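Local coordinates for uncharacterized protein (Actinomyces odontolyticus, PDB 4MJG) that is of unknown function and belongs to the DUF4853 family, its chain built round an antiparallel beta sheet with helices packed against it, at residues V84-D98 and G108-F121. Residues are numbered along the deposited sequence; the frame is centred on the assembly and turned at random.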
loop_
_atom_site.group_PDB
_atom_site.type_symbol
_atom_site.label_atom_id
_atom_site.label_comp_id
_atom_site.label_asym_id
_atom_site.label_seq_id
_atom_site.Cartn_x
_atom_site.Cartn_y
_atom_site.Cartn_z
ATOM N N VAL A 84 0.489 -1.719 -14.251
ATOM C CA VAL A 84 1.098 -0.799 -13.292
ATOM C C VAL A 84 1.749 0.382 -14.006
ATOM O O VAL A 84 1.627 1.524 -13.557
ATOM C CB VAL A 84 2.135 -1.511 -12.395
ATOM C CG1 VAL A 84 2.927 -0.509 -11.565
ATOM C CG2 VAL A 84 1.440 -2.504 -11.478
ATOM N N THR A 85 2.424 0.104 -15.119
ATOM C CA THR A 85 3.120 1.140 -15.880
ATOM C C THR A 85 2.133 2.082 -16.575
ATOM O O THR A 85 2.252 3.304 -16.475
ATOM C CB THR A 85 4.075 0.518 -16.921
ATOM O OG1 THR A 85 4.988 -0.374 -16.266
ATOM C CG2 THR A 85 4.865 1.601 -17.658
ATOM N N GLU A 86 1.156 1.506 -17.266
ATOM C CA GLU A 86 0.167 2.277 -18.012
ATOM C C GLU A 86 -0.785 3.067 -17.113
ATOM O O GLU A 86 -1.356 4.073 -17.536
ATOM C CB GLU A 86 -0.647 1.319 -18.884
ATOM C CG GLU A 86 -1.582 1.971 -19.892
ATOM C CD GLU A 86 -2.194 0.972 -20.858
ATOM O OE1 GLU A 86 -2.262 -0.230 -20.522
ATOM O OE2 GLU A 86 -2.610 1.393 -21.958
ATOM N N ASN A 87 -0.961 2.600 -15.882
ATOM C CA ASN A 87 -1.850 3.245 -14.922
ATOM C C ASN A 87 -1.059 3.993 -13.839
ATOM O O ASN A 87 -1.543 4.201 -12.724
ATOM C CB ASN A 87 -2.767 2.185 -14.298
ATOM C CG ASN A 87 -4.172 2.699 -14.038
ATOM O OD1 ASN A 87 -4.360 3.809 -13.542
ATOM N ND2 ASN A 87 -5.168 1.887 -14.367
ATOM N N LYS A 88 0.156 4.409 -14.183
ATOM C CA LYS A 88 1.070 5.037 -13.228
ATOM C C LYS A 88 0.554 6.406 -12.773
ATOM O O LYS A 88 0.216 7.235 -13.612
ATOM C CB LYS A 88 2.450 5.184 -13.876
ATOM C CG LYS A 88 3.507 5.857 -13.016
ATOM C CD LYS A 88 4.886 5.764 -13.660
ATOM C CE LYS A 88 5.072 6.758 -14.797
ATOM N NZ LYS A 88 5.202 8.160 -14.309
ATOM N N PRO A 89 0.498 6.649 -11.448
ATOM C CA PRO A 89 0.041 7.935 -10.911
ATOM C C PRO A 89 1.119 9.014 -10.950
ATOM O O PRO A 89 2.309 8.698 -11.004
ATOM C CB PRO A 89 -0.312 7.600 -9.461
ATOM C CG PRO A 89 0.633 6.508 -9.106
ATOM C CD PRO A 89 0.865 5.714 -10.369
ATOM N N ASP A 90 0.690 10.274 -10.899
ATOM C CA ASP A 90 1.593 11.424 -11.030
ATOM C C ASP A 90 2.646 11.502 -9.932
ATOM O O ASP A 90 3.788 11.875 -10.196
ATOM C CB ASP A 90 0.798 12.738 -11.062
ATOM C CG ASP A 90 0.055 12.948 -12.373
ATOM O OD1 ASP A 90 0.268 12.171 -13.331
ATOM O OD2 ASP A 90 -0.744 13.905 -12.449
ATOM N N TRP A 91 2.266 11.147 -8.706
ATOM C CA TRP A 91 3.197 11.197 -7.570
ATOM C C TRP A 91 4.352 10.184 -7.652
ATOM O O TRP A 91 5.302 10.269 -6.857
ATOM C CB TRP A 91 2.449 11.027 -6.234
ATOM C CG TRP A 91 1.596 9.788 -6.137
ATOM C CD1 TRP A 91 0.246 9.708 -6.325
ATOM C CD2 TRP A 91 2.036 8.458 -5.822
ATOM N NE1 TRP A 91 -0.180 8.414 -6.153
ATOM C CE2 TRP A 91 0.896 7.628 -5.841
ATOM C CE3 TRP A 91 3.281 7.889 -5.529
ATOM C CZ2 TRP A 91 0.965 6.258 -5.583
ATOM C CZ3 TRP A 91 3.348 6.527 -5.269
ATOM C CH2 TRP A 91 2.195 5.726 -5.299
ATOM N N ALA A 92 4.268 9.235 -8.591
ATOM C CA ALA A 92 5.275 8.181 -8.739
ATOM C C ALA A 92 6.432 8.622 -9.629
ATOM O O ALA A 92 6.277 8.721 -10.845
ATOM C CB ALA A 92 4.638 6.919 -9.306
ATOM N N VAL A 93 7.590 8.871 -9.020
ATOM C CA VAL A 93 8.775 9.319 -9.768
ATOM C C VAL A 93 9.468 8.188 -10.545
ATOM O O VAL A 93 10.228 8.460 -11.471
ATOM C CB VAL A 93 9.818 10.033 -8.864
ATOM C CG1 VAL A 93 9.191 11.232 -8.159
ATOM C CG2 VAL A 93 10.442 9.079 -7.847
ATOM N N ALA A 94 9.225 6.932 -10.162
ATOM C CA ALA A 94 9.867 5.785 -10.820
ATOM C C ALA A 94 9.098 4.479 -10.616
ATOM O O ALA A 94 8.406 4.307 -9.614
ATOM C CB ALA A 94 11.296 5.627 -10.318
ATOM N N VAL A 95 9.235 3.567 -11.578
ATOM C CA VAL A 95 8.637 2.236 -11.504
ATOM C C VAL A 95 9.760 1.207 -11.527
ATOM O O VAL A 95 10.435 1.038 -12.546
ATOM C CB VAL A 95 7.692 1.966 -12.695
ATOM C CG1 VAL A 95 7.053 0.588 -12.574
ATOM C CG2 VAL A 95 6.629 3.051 -12.791
ATOM N N GLN A 96 9.958 0.519 -10.406
ATOM C CA GLN A 96 11.002 -0.499 -10.305
ATOM C C GLN A 96 10.405 -1.897 -10.408
ATOM O O GLN A 96 9.399 -2.197 -9.771
ATOM C CB GLN A 96 11.755 -0.352 -8.991
ATOM C CG GLN A 96 12.589 0.913 -8.912
ATOM C CD GLN A 96 13.349 1.021 -7.606
ATOM O OE1 GLN A 96 13.029 0.341 -6.630
ATOM N NE2 GLN A 96 14.361 1.880 -7.580
ATOM N N VAL A 97 11.038 -2.740 -11.220
ATOM C CA VAL A 97 10.573 -4.100 -11.470
ATOM C C VAL A 97 11.654 -5.080 -11.007
ATOM O O VAL A 97 12.803 -4.991 -11.444
ATOM C CB VAL A 97 10.279 -4.307 -12.972
ATOM C CG1 VAL A 97 9.697 -5.690 -13.225
ATOM C CG2 VAL A 97 9.333 -3.224 -13.485
ATOM N N ASP A 98 11.289 -6.001 -10.115
ATOM C CA ASP A 98 12.235 -6.994 -9.604
ATOM C C ASP A 98 12.831 -7.791 -10.748
ATOM O O ASP A 98 12.114 -8.231 -11.650
ATOM C CB ASP A 98 11.563 -7.961 -8.619
ATOM C CG ASP A 98 11.304 -7.339 -7.261
ATOM O OD1 ASP A 98 11.665 -6.165 -7.052
ATOM O OD2 ASP A 98 10.732 -8.041 -6.398
ATOM N N GLY A 108 8.094 -8.717 -7.300
ATOM C CA GLY A 108 7.562 -7.411 -6.948
ATOM C C GLY A 108 7.727 -6.344 -8.012
ATOM O O GLY A 108 8.695 -6.351 -8.775
ATOM N N ILE A 109 6.756 -5.436 -8.066
ATOM C CA ILE A 109 6.899 -4.174 -8.781
ATOM C C ILE A 109 6.687 -3.069 -7.754
ATOM O O ILE A 109 5.711 -3.097 -6.997
ATOM C CB ILE A 109 5.878 -4.020 -9.919
ATOM C CG1 ILE A 109 6.053 -5.148 -10.938
ATOM C CG2 ILE A 109 6.042 -2.665 -10.607
ATOM C CD1 ILE A 109 4.939 -5.226 -11.955
ATOM N N GLN A 110 7.605 -2.108 -7.727
ATOM C CA GLN A 110 7.552 -1.025 -6.767
ATOM C C GLN A 110 7.234 0.285 -7.464
ATOM O O GLN A 110 7.690 0.531 -8.583
ATOM C CB GLN A 110 8.889 -0.893 -6.039
ATOM C CG GLN A 110 9.266 -2.092 -5.187
ATOM C CD GLN A 110 9.882 -3.206 -5.998
ATOM O OE1 GLN A 110 10.865 -2.992 -6.720
ATOM N NE2 GLN A 110 9.316 -4.410 -5.879
ATOM N N LEU A 111 6.469 1.125 -6.777
ATOM C CA LEU A 111 6.143 2.466 -7.235
ATOM C C LEU A 111 6.769 3.433 -6.237
ATOM O O LEU A 111 6.365 3.464 -5.072
ATOM C CB LEU A 111 4.625 2.630 -7.276
ATOM C CG LEU A 111 3.992 3.136 -8.567
ATOM C CD1 LEU A 111 4.422 2.300 -9.761
ATOM C CD2 LEU A 111 2.479 3.117 -8.420
ATOM N N ILE A 112 7.779 4.184 -6.674
ATOM C CA ILE A 112 8.562 5.029 -5.769
ATOM C C ILE A 112 8.057 6.467 -5.799
ATOM O O ILE A 112 7.982 7.075 -6.866
ATOM C CB ILE A 112 10.069 5.022 -6.134
ATOM C CG1 ILE A 112 10.598 3.588 -6.307
ATOM C CG2 ILE A 112 10.886 5.756 -5.078
ATOM C CD1 ILE A 112 10.460 2.709 -5.079
ATOM N N ASP A 113 7.723 7.007 -4.628
ATOM C CA ASP A 113 7.279 8.404 -4.519
ATOM C C ASP A 113 8.467 9.339 -4.298
ATOM O O ASP A 113 9.590 8.893 -4.039
ATOM C CB ASP A 113 6.225 8.583 -3.409
ATOM C CG ASP A 113 6.747 8.224 -2.017
ATOM O OD1 ASP A 113 7.890 8.601 -1.683
ATOM O OD2 ASP A 113 6.004 7.571 -1.245
ATOM N N ASN A 114 8.206 10.638 -4.395
ATOM C CA ASN A 114 9.261 11.658 -4.299
ATOM C C ASN A 114 9.918 11.764 -2.916
ATOM O O ASN A 114 10.931 12.449 -2.764
ATOM C CB ASN A 114 8.754 13.037 -4.767
ATOM C CG ASN A 114 7.309 13.305 -4.374
ATOM O OD1 ASN A 114 6.450 12.417 -4.460
ATOM N ND2 ASN A 114 7.027 14.536 -3.958
ATOM N N TYR A 115 9.347 11.083 -1.921
ATOM C CA TYR A 115 9.932 10.999 -0.577
ATOM C C TYR A 115 10.874 9.803 -0.425
ATOM O O TYR A 115 11.556 9.672 0.589
ATOM C CB TYR A 115 8.825 10.883 0.478
ATOM C CG TYR A 115 8.083 12.159 0.805
ATOM C CD1 TYR A 115 8.104 13.261 -0.049
ATOM C CD2 TYR A 115 7.336 12.254 1.977
ATOM C CE1 TYR A 115 7.415 14.423 0.269
ATOM C CE2 TYR A 115 6.643 13.409 2.298
ATOM C CZ TYR A 115 6.686 14.490 1.443
ATOM O OH TYR A 115 6.004 15.634 1.768
ATOM N N GLY A 116 10.916 8.931 -1.428
ATOM C CA GLY A 116 11.652 7.669 -1.313
ATOM C C GLY A 116 10.779 6.567 -0.733
ATOM O O GLY A 116 11.242 5.442 -0.512
ATOM N N GLY A 117 9.508 6.897 -0.495
ATOM C CA GLY A 117 8.515 5.938 -0.058
ATOM C C GLY A 117 8.100 5.027 -1.187
ATOM O O GLY A 117 8.564 5.171 -2.315
ATOM N N LEU A 118 7.188 4.112 -0.884
ATOM C CA LEU A 118 7.039 2.899 -1.667
ATOM C C LEU A 118 5.597 2.386 -1.729
ATOM O O LEU A 118 4.833 2.506 -0.772
ATOM C CB LEU A 118 7.933 1.831 -1.033
ATOM C CG LEU A 118 7.860 0.400 -1.543
ATOM C CD1 LEU A 118 8.563 0.331 -2.880
ATOM C CD2 LEU A 118 8.497 -0.566 -0.550
ATOM N N VAL A 119 5.242 1.814 -2.871
ATOM C CA VAL A 119 4.038 1.001 -3.001
ATOM C C VAL A 119 4.417 -0.229 -3.807
ATOM O O VAL A 119 5.002 -0.101 -4.874
ATOM C CB VAL A 119 2.903 1.755 -3.709
ATOM C CG1 VAL A 119 1.682 0.856 -3.871
ATOM C CG2 VAL A 119 2.551 3.015 -2.935
ATOM N N GLU A 120 4.094 -1.414 -3.292
ATOM C CA GLU A 120 4.557 -2.661 -3.895
ATOM C C GLU A 120 3.423 -3.581 -4.328
ATOM O O GLU A 120 2.540 -3.920 -3.539
ATOM C CB GLU A 120 5.479 -3.415 -2.934
ATOM C CG GLU A 120 5.997 -4.718 -3.520
ATOM C CD GLU A 120 7.262 -5.207 -2.851
ATOM O OE1 GLU A 120 7.322 -5.163 -1.605
ATOM O OE2 GLU A 120 8.190 -5.640 -3.573
ATOM N N PHE A 121 3.469 -3.992 -5.589
ATOM C CA PHE A 121 2.570 -5.004 -6.119
ATOM C C PHE A 121 3.338 -6.317 -6.134
ATOM O O PHE A 121 4.265 -6.474 -6.932
ATOM C CB PHE A 121 2.147 -4.638 -7.539
ATOM C CG PHE A 121 1.495 -3.286 -7.652
ATOM C CD1 PHE A 121 2.263 -2.138 -7.766
ATOM C CD2 PHE A 121 0.111 -3.164 -7.660
ATOM C CE1 PHE A 121 1.665 -0.894 -7.875
ATOM C CE2 PHE A 121 -0.492 -1.921 -7.770
ATOM C CZ PHE A 121 0.286 -0.782 -7.876
#
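Strands 92-97 and 108-113 pair as an antiparallel beta hairpin at one margin of the eight-stranded sheet, 92-97 being an outermost strand; the end of helix 77-86 folds back over one face. Their axes approach to 4.7 Å, with N-to-C directions 148° apart. Gln96 and Gln110 form a hydrogen-bonded pair, with Gln110 N 2.7 Å from Gln96 O, and Ile112 N donates to Ala94 O. Val93 and Ala94 together face Ile112, a classic beta bulge, and Val93 N also reaches Ile112 O.

On the face carrying Val95, Val97, Ile109 and Leu111, Val84, near the end of the helix, lies against Ile109, Leu111 and Phe121. Val84 CG1 meets Leu111 CD1 at 3.7 Å, because chi1 of 171° turns that branch away from the backbone N, while Val84 CG2 sits over the centre of the Phe121 ring, 3.8 Å from its centroid, a CH-pi contact. Leu111 CD2, the other branch, packs against Pro89 CD at 3.6 Å. Trp91 crosses Val119 at about a right angle, CH2 touching CG2.

At the other end of the pairing, Asp98 accepts two bonds, both from above its carboxylate plane: OD2 from Gly108 N (2.9 Å) and OD1 from Gln110 NE2. Replacing Asp98 by an alanine would remove both carboxylate oxygens and is likely to leave Gly108 N without this acceptor and the Gln110 amide freer to turn. That amide is shared, its tether to the neighbouring strand being a bond from Gln110 NE2 to Glu120 OE2 of 2.8 Å.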